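Local coordinates for MoaD/ThiS family protein (Mycobacterium tuberculosis, PDB 6JBZ) that probably acts as a small ubiquitin-like sulfur carrier that supplies sulfur for the dithiolene group of molybdopterin during molybdenum cofactor biosynthesis, at residues Ala9-Thr14 against Leu34-Thr39; Tyr63-Ile68 against Ala76-Asp81. All coordinates share one frame; numbering follows the deposited sequence.

Contact 1: Ala9-Thr14 against Leu34-Thr39; sequences AGIQVT and LRSGAT
Ile11 and Leu34 form an antiparallel hydrogen-bonded pair where strand 11-17 starts and strand 29-34 ends, at the surface of the domain. Two backbone bonds close the pair: Ile11 N donates to Leu34 O at 2.6 Å, and Leu34 N returns the bond to Ile11 O at 2.7 Å. Gly10 CA lies beside Leu34 O, and the backbone angles here would press a side chain against the preceding carbonyl oxygen. The two side chains of the pair lie on the same sheet face, yet their ends part. Ile11 sets CG1 between its backbone N and carbonyl carbon (chi1 56°), which puts CG1 3.6 Å from both Leu34 O and Arg35 O, while CG2 lies 3.7 Å from Ser36 OG. The end of Leu34 instead meets Val13, crossing it at about a right angle, with its CD1 3.6 Å from Val13 CG2. Leu43 of helix 40-50 packs on both Val13 and Leu34. After the pair, a type II turn from Arg35 to Ala38 redirects the chain, and Thr39 caps helix 40-50 at its N terminus. An antiparallel pair of strands, here with a short helix between them, leading into a helix packed on the sheet, is how the ubiquitin-like β-grasp fold begins.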
ATOM      1  N   ALA B   9     -40.538  43.958   3.887  1.00 48.43           N
ATOM      2  CA  ALA B   9     -40.844  42.597   4.291  1.00 55.61           C
ATOM      3  C   ALA B   9     -39.586  41.881   4.811  1.00 57.72           C
ATOM      4  O   ALA B   9     -39.067  42.200   5.861  1.00 58.50           O
ATOM      5  CB  ALA B   9     -41.490  41.835   3.133  1.00 37.29           C
ATOM      6  N   GLY B  10     -39.094  40.927   4.050  1.00 46.00           N
ATOM      7  CA  GLY B  10     -37.864  40.271   4.349  1.00 42.02           C
ATOM      8  C   GLY B  10     -37.946  38.910   4.949  1.00 47.13           C
ATOM      9  O   GLY B  10     -38.885  38.564   5.610  1.00 47.47           O
ATOM     10  N   ILE B  11     -36.892  38.154   4.725  1.00 35.91           N
ATOM     11  CA  ILE B  11     -36.764  36.854   5.289  1.00 33.93           C
ATOM     12  C   ILE B  11     -35.424  36.746   5.947  1.00 39.18           C
ATOM     13  O   ILE B  11     -34.509  37.447   5.635  1.00 37.62           O
ATOM     14  CB  ILE B  11     -36.902  35.772   4.242  1.00 34.92           C
ATOM     15  CG1 ILE B  11     -35.907  35.971   3.135  1.00 34.17           C
ATOM     16  CG2 ILE B  11     -38.283  35.789   3.673  1.00 36.20           C
ATOM     17  CD1 ILE B  11     -35.558  34.696   2.434  1.00 35.65           C
ATOM     18  N   GLN B  12     -35.343  35.842   6.886  1.00 34.80           N
ATOM     19  CA  GLN B  12     -34.156  35.623   7.640  1.00 32.51           C
ATOM     20  C   GLN B  12     -33.669  34.250   7.301  1.00 34.27           C
ATOM     21  O   GLN B  12     -34.438  33.347   7.192  1.00 36.31           O
ATOM     22  CB  GLN B  12     -34.500  35.710   9.095  1.00 33.12           C
ATOM     23  CG  GLN B  12     -33.384  36.197   9.968  1.00 46.56           C
ATOM     24  CD  GLN B  12     -33.833  36.348  11.384  1.00 48.16           C
ATOM     25  OE1 GLN B  12     -34.968  36.680  11.625  1.00 53.95           O
ATOM     26  NE2 GLN B  12     -32.954  36.107  12.318  1.00 43.41           N
ATOM     27  N   VAL B  13     -32.384  34.111   7.075  1.00 29.30           N
ATOM     28  CA  VAL B  13     -31.794  32.819   6.834  1.00 32.54           C
ATOM     29  C   VAL B  13     -30.587  32.634   7.717  1.00 32.97           C
ATOM     30  O   VAL B  13     -30.023  33.569   8.181  1.00 33.81           O
ATOM     31  CB  VAL B  13     -31.374  32.614   5.372  1.00 35.65           C
ATOM     32  CG1 VAL B  13     -32.552  32.658   4.444  1.00 29.09           C
ATOM     33  CG2 VAL B  13     -30.306  33.586   4.969  1.00 30.36           C
ATOM     34  N   THR B  14     -30.227  31.398   7.960  1.00 31.08           N
ATOM     35  CA  THR B  14     -29.037  31.101   8.693  1.00 27.76           C
ATOM     36  C   THR B  14     -27.943  30.656   7.764  1.00 32.54           C
ATOM     37  O   THR B  14     -28.109  29.723   7.058  1.00 31.22           O
ATOM     38  CB  THR B  14     -29.264  29.982   9.685  1.00 32.38           C
ATOM     39  OG1 THR B  14     -30.297  30.351  10.580  1.00 38.19           O
ATOM     40  CG2 THR B  14     -28.046  29.754  10.471  1.00 28.28           C
ATOM     41  N   LEU B  34     -32.833  39.136   4.266  1.00 28.66           N
ATOM     42  CA  LEU B  34     -32.896  39.524   2.867  1.00 28.46           C
ATOM     43  C   LEU B  34     -34.339  39.799   2.429  1.00 31.62           C
ATOM     44  O   LEU B  34     -35.291  39.487   3.143  1.00 32.74           O
ATOM     45  CB  LEU B  34     -32.288  38.438   1.989  1.00 28.64           C
ATOM     46  CG  LEU B  34     -30.956  37.811   2.381  1.00 27.13           C
ATOM     47  CD1 LEU B  34     -31.200  36.419   2.889  1.00 30.03           C
ATOM     48  CD2 LEU B  34     -30.011  37.777   1.197  1.00 25.52           C
ATOM     49  N   ARG B  35     -34.489  40.396   1.254  1.00 33.15           N
ATOM     50  CA  ARG B  35     -35.785  40.554   0.619  1.00 28.60           C
ATOM     51  C   ARG B  35     -36.406  39.191   0.423  1.00 35.35           C
ATOM     52  O   ARG B  35     -35.681  38.201   0.334  1.00 41.96           O
ATOM     53  CB  ARG B  35     -35.637  41.264  -0.722  1.00 30.43           C
ATOM     54  CG  ARG B  35     -35.121  40.360  -1.828  1.00 32.83           C
ATOM     55  CD  ARG B  35     -34.844  41.134  -3.100  1.00 31.01           C
ATOM     56  NE  ARG B  35     -34.396  40.259  -4.180  1.00 37.44           N
ATOM     57  CZ  ARG B  35     -35.204  39.541  -4.962  1.00 38.63           C
ATOM     58  NH1 ARG B  35     -36.519  39.579  -4.794  1.00 36.44           N
ATOM     59  NH2 ARG B  35     -34.696  38.782  -5.920  1.00 32.17           N
ATOM     60  N   SER B  36     -37.734  39.113   0.384  1.00 38.31           N
ATOM     61  CA  SER B  36     -38.386  37.863  -0.018  1.00 36.52           C
ATOM     62  C   SER B  36     -37.958  37.498  -1.428  1.00 33.93           C
ATOM     63  O   SER B  36     -37.932  38.354  -2.317  1.00 36.33           O
ATOM     64  CB  SER B  36     -39.911  37.970   0.046  1.00 34.96           C
ATOM     65  OG  SER B  36     -40.377  37.862   1.380  1.00 47.54           O
ATOM     66  N   GLY B  37     -37.605  36.235  -1.635  1.00 34.42           N
ATOM     67  CA  GLY B  37     -37.238  35.782  -2.966  1.00 34.51           C
ATOM     68  C   GLY B  37     -35.780  36.047  -3.306  1.00 40.32           C
ATOM     69  O   GLY B  37     -35.337  35.774  -4.428  1.00 39.34           O
ATOM     70  N   ALA B  38     -35.033  36.575  -2.335  1.00 34.16           N
ATOM     71  CA  ALA B  38     -33.606  36.781  -2.503  1.00 40.38           C
ATOM     72  C   ALA B  38     -32.937  35.480  -2.970  1.00 39.58           C
ATOM     73  O   ALA B  38     -33.307  34.392  -2.534  1.00 39.66           O
ATOM     74  CB  ALA B  38     -32.989  37.280  -1.205  1.00 32.05           C
ATOM     75  N   THR B  39     -31.978  35.587  -3.877  1.00 34.54           N
ATOM     76  CA  THR B  39     -31.315  34.393  -4.364  1.00 38.59           C
ATOM     77  C   THR B  39     -30.086  34.040  -3.523  1.00 44.24           C
ATOM     78  O   THR B  39     -29.567  34.864  -2.751  1.00 41.32           O
ATOM     79  CB  THR B  39     -30.887  34.544  -5.836  1.00 40.53           C
ATOM     80  OG1 THR B  39     -29.972  35.639  -5.969  1.00 35.76           O
ATOM     81  CG2 THR B  39     -32.093  34.781  -6.712  1.00 34.60           C
TER

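Contact 2: Tyr63-Ile68 against Ala76-Asp81; sequences YLRDGI and ALSAGD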
ATOM      1  N   TYR B  63     -21.798  25.271  -1.762  1.00 35.81           N
ATOM      2  CA  TYR B  63     -22.824  25.645  -0.800  1.00 30.81           C
ATOM      3  C   TYR B  63     -23.870  24.569  -0.685  1.00 34.67           C
ATOM      4  O   TYR B  63     -24.208  23.920  -1.666  1.00 43.09           O
ATOM      5  CB  TYR B  63     -23.472  26.961  -1.206  1.00 30.78           C
ATOM      6  CG  TYR B  63     -22.476  28.073  -1.397  1.00 32.11           C
ATOM      7  CD1 TYR B  63     -22.079  28.871  -0.330  1.00 29.35           C
ATOM      8  CD2 TYR B  63     -21.909  28.310  -2.633  1.00 32.26           C
ATOM      9  CE1 TYR B  63     -21.158  29.880  -0.498  1.00 27.43           C
ATOM     10  CE2 TYR B  63     -20.984  29.318  -2.810  1.00 36.75           C
ATOM     11  CZ  TYR B  63     -20.611  30.097  -1.738  1.00 34.33           C
ATOM     12  OH  TYR B  63     -19.696  31.101  -1.924  1.00 36.29           O
ATOM     13  N   LEU B  64     -24.376  24.360   0.517  1.00 34.41           N
ATOM     14  CA  LEU B  64     -25.535  23.505   0.683  1.00 36.87           C
ATOM     15  C   LEU B  64     -26.748  24.344   1.073  1.00 43.27           C
ATOM     16  O   LEU B  64     -26.615  25.436   1.628  1.00 41.17           O
ATOM     17  CB  LEU B  64     -25.295  22.438   1.742  1.00 36.62           C
ATOM     18  CG  LEU B  64     -24.102  21.497   1.608  1.00 38.00           C
ATOM     19  CD1 LEU B  64     -24.118  20.541   2.787  1.00 25.16           C
ATOM     20  CD2 LEU B  64     -24.139  20.764   0.282  1.00 37.68           C
ATOM     21  N   ARG B  65     -27.935  23.826   0.794  1.00 43.83           N
ATOM     22  CA  ARG B  65     -29.148  24.469   1.256  1.00 41.53           C
ATOM     23  C   ARG B  65     -30.055  23.434   1.868  1.00 44.09           C
ATOM     24  O   ARG B  65     -30.568  22.573   1.161  1.00 50.69           O
ATOM     25  CB  ARG B  65     -29.839  25.178   0.108  1.00 44.88           C
ATOM     26  CG  ARG B  65     -31.225  25.635   0.440  1.00 47.43           C
ATOM     27  CD  ARG B  65     -31.829  26.225  -0.795  1.00 49.46           C
ATOM     28  NE  ARG B  65     -33.143  26.785  -0.539  1.00 54.22           N
ATOM     29  CZ  ARG B  65     -34.202  26.528  -1.290  1.00 53.94           C
ATOM     30  NH1 ARG B  65     -34.075  25.712  -2.333  1.00 46.49           N
ATOM     31  NH2 ARG B  65     -35.376  27.087  -1.000  1.00 50.15           N
ATOM     32  N   ASP B  66     -30.234  23.503   3.182  1.00 42.51           N
ATOM     33  CA  ASP B  66     -30.933  22.453   3.905  1.00 44.05           C
ATOM     34  C   ASP B  66     -30.398  21.068   3.519  1.00 48.01           C
ATOM     35  O   ASP B  66     -31.146  20.086   3.391  1.00 51.52           O
ATOM     36  CB  ASP B  66     -32.437  22.551   3.651  1.00 50.88           C
ATOM     37  CG  ASP B  66     -33.051  23.750   4.322  1.00 48.88           C
ATOM     38  OD1 ASP B  66     -32.283  24.537   4.919  1.00 50.50           O
ATOM     39  OD2 ASP B  66     -34.287  23.912   4.250  1.00 49.77           O
ATOM     40  N   GLY B  67     -29.090  21.005   3.314  1.00 44.44           N
ATOM     41  CA  GLY B  67     -28.424  19.737   3.124  1.00 40.02           C
ATOM     42  C   GLY B  67     -28.018  19.472   1.696  1.00 47.69           C
ATOM     43  O   GLY B  67     -27.090  18.703   1.461  1.00 48.37           O
ATOM     44  N   ILE B  68     -28.694  20.104   0.739  1.00 45.39           N
ATOM     45  CA  ILE B  68     -28.505  19.744  -0.657  1.00 39.98           C
ATOM     46  C   ILE B  68     -27.575  20.695  -1.376  1.00 41.76           C
ATOM     47  O   ILE B  68     -27.674  21.904  -1.204  1.00 43.86           O
ATOM     48  CB  ILE B  68     -29.847  19.706  -1.395  1.00 44.23           C
ATOM     49  CG1 ILE B  68     -30.817  18.783  -0.669  1.00 40.69           C
ATOM     50  CG2 ILE B  68     -29.657  19.265  -2.851  1.00 39.87           C
ATOM     51  CD1 ILE B  68     -32.204  18.870  -1.220  1.00 41.76           C
ATOM     52  N   ALA B  76     -34.087  30.740  -5.484  1.00 42.73           N
ATOM     53  CA  ALA B  76     -34.577  31.640  -4.447  1.00 42.70           C
ATOM     54  C   ALA B  76     -34.565  30.986  -3.083  1.00 39.59           C
ATOM     55  O   ALA B  76     -34.743  29.784  -2.971  1.00 46.78           O
ATOM     56  CB  ALA B  76     -35.983  32.110  -4.774  1.00 31.88           C
ATOM     57  N   LEU B  77     -34.378  31.792  -2.044  1.00 40.18           N
ATOM     58  CA  LEU B  77     -34.373  31.297  -0.676  1.00 39.42           C
ATOM     59  C   LEU B  77     -35.750  31.423  -0.035  1.00 41.49           C
ATOM     60  O   LEU B  77     -36.579  32.226  -0.469  1.00 44.32           O
ATOM     61  CB  LEU B  77     -33.345  32.059   0.162  1.00 37.88           C
ATOM     62  CG  LEU B  77     -31.890  32.043  -0.298  1.00 37.15           C
ATOM     63  CD1 LEU B  77     -31.111  33.057   0.493  1.00 34.72           C
ATOM     64  CD2 LEU B  77     -31.311  30.672  -0.104  1.00 40.75           C
ATOM     65  N   SER B  78     -35.980  30.641   1.013  1.00 40.13           N
ATOM     66  CA  SER B  78     -37.191  30.761   1.816  1.00 38.81           C
ATOM     67  C   SER B  78     -36.809  31.057   3.248  1.00 40.33           C
ATOM     68  O   SER B  78     -35.714  30.708   3.682  1.00 44.19           O
ATOM     69  CB  SER B  78     -38.021  29.483   1.766  1.00 36.12           C
ATOM     70  OG  SER B  78     -37.896  28.860   0.505  1.00 46.24           O
ATOM     71  N   ALA B  79     -37.713  31.686   3.983  1.00 37.72           N
ATOM     72  CA  ALA B  79     -37.503  31.919   5.394  1.00 35.91           C
ATOM     73  C   ALA B  79     -37.170  30.608   6.103  1.00 41.87           C
ATOM     74  O   ALA B  79     -37.767  29.567   5.818  1.00 41.03           O
ATOM     75  CB  ALA B  79     -38.725  32.563   6.007  1.00 29.80           C
ATOM     76  N   GLY B  80     -36.189  30.667   7.004  1.00 38.41           N
ATOM     77  CA  GLY B  80     -35.798  29.523   7.796  1.00 33.06           C
ATOM     78  C   GLY B  80     -34.739  28.663   7.135  1.00 39.03           C
ATOM     79  O   GLY B  80     -34.176  27.775   7.776  1.00 44.09           O
ATOM     80  N   ASP B  81     -34.470  28.907   5.855  1.00 35.90           N
ATOM     81  CA  ASP B  81     -33.415  28.172   5.148  1.00 39.65           C
ATOM     82  C   ASP B  81     -32.078  28.210   5.887  1.00 40.64           C
ATOM     83  O   ASP B  81     -31.769  29.172   6.605  1.00 36.38           O
ATOM     84  CB  ASP B  81     -33.213  28.731   3.746  1.00 36.89           C
ATOM     85  CG  ASP B  81     -34.153  28.129   2.736  1.00 41.44           C
ATOM     86  OD1 ASP B  81     -35.045  27.358   3.136  1.00 46.22           O
ATOM     87  OD2 ASP B  81     -33.995  28.429   1.536  1.00 42.12           O
TER
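The Arg65 guanidinium has the carbonyl of Ala76 over one face, with Ala76 O 3.4 Å from NH2 but poorly angled for a hydrogen bond, while Asp81 OD2 and Ser78 OG lie at its edge, near its plane. Arg65 grips Asp81 side-on, and both nitrogens converge on one oxygen: NE reaches Asp81 OD2 at 2.8 Å, nearly straight (162°), and NH2 reaches the same OD2 at 3.2 Å, more bent. The planes lie 66° apart; NE meets OD2 from above the carboxylate plane, NH2 at the syn lone pair of OD2. An extended chain from CG to NE, with CG anti to the backbone N (chi1 169°), carries the charge across to the loop. In this β-grasp domain the salt bridge joins the end of strand 62-65, at its type I' turn into strand 68-69, to the loop leading into strand 82-86. Ser78 N adds a third donor to OD2 at 3.0 Å across the type II turn from Ser78 to Asp81, on the opposite side of the carboxylate plane from NE. Asp66 OD2 stands 3.7 Å from Asp81 OD1, a like-charge approach that the arginine probably offsets, while Asp66 OD1 accepts a hydrogen bond from Thr82 N.

Overall arrangement
Read from the N terminus, the chain enters strand 11-17, passes through helix 19-25 and comes back along strand 29-34, where contact 1 closes the first loop before helix 40-50 begins. Contact 2 opens only later, closing a much shorter loop around strand 68-69, so the two follow in series without nesting or crossing. Their centres are only about 11 Å apart, because strand 82-86, which follows segment 76-81, lies beside strand 11-17. Two probable backbone hydrogen bonds join them: Leu77 N with Ala38 O at 2.9 Å, and Thr14 N with Asp81 O at 3.0 Å. Segment 76-81 thus meets the loop before helix 40-50, strand 11-17 and, through contact 2, the end of strand 62-65.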